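Local structure of 6-phosphogluconate dehydrogenase (Pseudomonas syringae, 5U5G) at residues 189-194 and 199-204. The protein probably reduces 2-oxopropylphosphonate with NADPH in a late step of fosfomycin biosynthesis. Residues are numbered along the deposited sequence; the frame is centred on the assembly and turned at random.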
ATOM      1  N   GLU A 189       2.640  -3.647  12.324  1.00 22.09           N
ATOM      2  CA  GLU A 189       3.257  -4.891  12.772  1.00 21.96           C
ATOM      3  C   GLU A 189       4.664  -5.041  12.210  1.00 21.11           C
ATOM      4  O   GLU A 189       5.580  -5.470  12.916  1.00 20.70           O
ATOM      5  CB  GLU A 189       2.391  -6.084  12.376  1.00 21.05           C
ATOM      6  CG  GLU A 189       1.155  -6.218  13.242  1.00 24.00           C
ATOM      7  CD  GLU A 189       0.392  -7.494  12.961  1.00 20.93           C
ATOM      8  OE1 GLU A 189       1.005  -8.449  12.435  1.00 23.49           O
ATOM      9  OE2 GLU A 189      -0.812  -7.549  13.273  1.00 20.81           O
ATOM     10  N   VAL A 190       4.858  -4.673  10.946  1.00 19.59           N
ATOM     11  CA  VAL A 190       6.160  -4.855  10.322  1.00 20.28           C
ATOM     12  C   VAL A 190       7.179  -3.875  10.899  1.00 22.16           C
ATOM     13  O   VAL A 190       8.315  -4.253  11.212  1.00 22.03           O
ATOM     14  CB  VAL A 190       6.003  -4.734   8.797  1.00 19.86           C
ATOM     15  CG1 VAL A 190       7.309  -4.395   8.129  1.00 21.79           C
ATOM     16  CG2 VAL A 190       5.440  -6.056   8.256  1.00 18.95           C
ATOM     17  N   ILE A 191       6.782  -2.613  11.081  1.00 19.68           N
ATOM     18  CA  ILE A 191       7.667  -1.636  11.713  1.00 21.73           C
ATOM     19  C   ILE A 191       8.023  -2.082  13.124  1.00 22.45           C
ATOM     20  O   ILE A 191       9.186  -1.999  13.541  1.00 21.94           O
ATOM     21  CB  ILE A 191       7.020  -0.237  11.714  1.00 19.22           C
ATOM     22  CG1 ILE A 191       6.854   0.274  10.280  1.00 17.83           C
ATOM     23  CG2 ILE A 191       7.860   0.726  12.545  1.00 21.28           C
ATOM     24  CD1 ILE A 191       5.935   1.459  10.163  1.00 20.66           C
ATOM     25  N   SER A 192       7.034  -2.579  13.873  1.00 22.41           N
ATOM     26  CA  SER A 192       7.279  -2.971  15.260  1.00 21.98           C
ATOM     27  C   SER A 192       8.275  -4.119  15.339  1.00 23.42           C
ATOM     28  O   SER A 192       9.205  -4.096  16.157  1.00 21.63           O
ATOM     29  CB  SER A 192       5.968  -3.357  15.943  1.00 21.18           C
ATOM     30  OG  SER A 192       5.102  -2.242  15.979  1.00 24.66           O
ATOM     31  N   GLN A 193       8.074  -5.144  14.511  1.00 18.28           N
ATOM     32  CA  GLN A 193       9.013  -6.259  14.463  1.00 22.44           C
ATOM     33  C   GLN A 193      10.411  -5.777  14.110  1.00 23.22           C
ATOM     34  O   GLN A 193      11.394  -6.207  14.725  1.00 26.92           O
ATOM     35  CB  GLN A 193       8.530  -7.305  13.451  1.00 21.70           C
ATOM     36  CG  GLN A 193       7.274  -8.007  13.913  1.00 24.74           C
ATOM     37  CD  GLN A 193       6.727  -8.982  12.892  1.00 31.42           C
ATOM     38  OE1 GLN A 193       7.352 -10.013  12.601  1.00 29.90           O
ATOM     39  NE2 GLN A 193       5.546  -8.674  12.350  1.00 25.15           N
ATOM     40  N   GLY A 194      10.513  -4.870  13.133  1.00 21.15           N
ATOM     41  CA  GLY A 194      11.813  -4.340  12.756  1.00 22.96           C
ATOM     42  C   GLY A 194      12.536  -3.687  13.920  1.00 27.28           C
ATOM     43  O   GLY A 194      13.736  -3.902  14.114  1.00 23.60           O
ATOM     44  N   LEU A 199      16.414  -3.100  13.911  1.00 25.82           N
ATOM     45  CA  LEU A 199      16.471  -2.238  12.742  1.00 24.95           C
ATOM     46  C   LEU A 199      16.147  -0.798  13.120  1.00 27.08           C
ATOM     47  O   LEU A 199      15.270  -0.543  13.949  1.00 30.75           O
ATOM     48  CB  LEU A 199      15.503  -2.740  11.667  1.00 21.35           C
ATOM     49  CG  LEU A 199      15.875  -4.112  11.086  1.00 26.18           C
ATOM     50  CD1 LEU A 199      14.753  -4.657  10.219  1.00 27.71           C
ATOM     51  CD2 LEU A 199      17.194  -4.043  10.283  1.00 21.29           C
ATOM     52  N   ASP A 200      16.860   0.145  12.503  1.00 25.92           N
ATOM     53  CA  ASP A 200      16.619   1.565  12.714  1.00 27.79           C
ATOM     54  C   ASP A 200      15.469   2.053  11.839  1.00 26.69           C
ATOM     55  O   ASP A 200      15.245   1.544  10.738  1.00 24.19           O
ATOM     56  CB  ASP A 200      17.873   2.371  12.399  1.00 28.31           C
ATOM     57  CG  ASP A 200      18.370   2.127  10.997  1.00 26.01           C
ATOM     58  OD1 ASP A 200      18.729   0.973  10.690  1.00 30.20           O
ATOM     59  OD2 ASP A 200      18.416   3.077  10.205  1.00 31.06           O
ATOM     60  N   LEU A 201      14.743   3.057  12.345  1.00 26.53           N
ATOM     61  CA  LEU A 201      13.590   3.591  11.619  1.00 26.87           C
ATOM     62  C   LEU A 201      13.994   4.160  10.270  1.00 28.83           C
ATOM     63  O   LEU A 201      13.233   4.070   9.296  1.00 24.90           O
ATOM     64  CB  LEU A 201      12.882   4.680  12.440  1.00 27.80           C
ATOM     65  CG  LEU A 201      11.856   4.281  13.497  1.00 30.72           C
ATOM     66  CD1 LEU A 201      11.335   5.500  14.291  1.00 29.75           C
ATOM     67  CD2 LEU A 201      10.709   3.551  12.836  1.00 31.85           C
ATOM     68  N   LYS A 202      15.174   4.781  10.194  1.00 25.45           N
ATOM     69  CA  LYS A 202      15.570   5.406   8.937  1.00 29.84           C
ATOM     70  C   LYS A 202      15.732   4.370   7.825  1.00 25.11           C
ATOM     71  O   LYS A 202      15.299   4.593   6.690  1.00 25.65           O
ATOM     72  CB  LYS A 202      16.857   6.208   9.136  1.00 31.04           C
ATOM     73  CG  LYS A 202      17.656   6.440   7.871  1.00 38.21           C
ATOM     74  CD  LYS A 202      17.307   7.743   7.198  1.00 44.62           C
ATOM     75  CE  LYS A 202      18.539   8.305   6.495  1.00 47.28           C
ATOM     76  NZ  LYS A 202      19.020   7.377   5.427  1.00 52.39           N
ATOM     77  N   SER A 203      16.356   3.234   8.131  1.00 24.89           N
ATOM     78  CA  SER A 203      16.514   2.198   7.115  1.00 23.50           C
ATOM     79  C   SER A 203      15.168   1.580   6.750  1.00 23.99           C
ATOM     80  O   SER A 203      14.918   1.264   5.581  1.00 23.88           O
ATOM     81  CB  SER A 203      17.480   1.127   7.607  1.00 20.08           C
ATOM     82  OG  SER A 203      18.766   1.680   7.805  1.00 35.08           O
ATOM     83  N   MET A 204      14.302   1.378   7.743  1.00 23.85           N
ATOM     84  CA  MET A 204      12.978   0.848   7.451  1.00 23.69           C
ATOM     85  C   MET A 204      12.198   1.809   6.572  1.00 24.74           C
ATOM     86  O   MET A 204      11.550   1.393   5.602  1.00 22.77           O
ATOM     87  CB  MET A 204      12.235   0.558   8.752  1.00 20.42           C
ATOM     88  CG  MET A 204      12.611  -0.801   9.325  1.00 23.43           C
ATOM     89  SD  MET A 204      11.608  -1.333  10.728  1.00 25.14           S
ATOM     90  CE  MET A 204      12.220  -0.238  12.017  1.00 24.57           C
TER
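Met204 lays its thioether over the bare backbone of Gly194, with SD 3.6 Å from Gly194 CA, where no side chain intervenes. The chain runs out extended and then bends at its end (chi3 -72°), which brings CE over the backbone of helix 168-196, 3.8 Å from Ile191 O. On one flank Ile191 CG2, set anti to the backbone N, meets Leu201 CD2 at 4.0 Å, the two side chains crossing at about a right angle. Helix 216-226 touches Ile191 through Ala221 and Leu222, and Leu201 through Ala225 and Leu226. Leu199 N donates to Gly194 O (2.8 Å), a bond that brings Leu199 CB beside the same carbonyl, while Leu199 CD1 touches Gly194 CA at 3.9 Å. This bond closes the connection between the helices. Asp200 then caps the second helix: OD2 accepts from Ser203 N (2.9 Å), which comes from above the carboxylate plane, and from Ser203 OG on its syn side. The double grip fixes the carboxylate, whose OD1 forms a salt bridge with Lys168 of the second subunit. Glu189 and Gln193, turned to the dimer interface, both bond to Ser259 of that subunit. The whole is a helix-loop-helix connection with an N-cap on the second helix, joining helices 168-196 and 201-210 in the all-helical C-terminal domain characteristic of the 3-hydroxyisobutyrate dehydrogenase family.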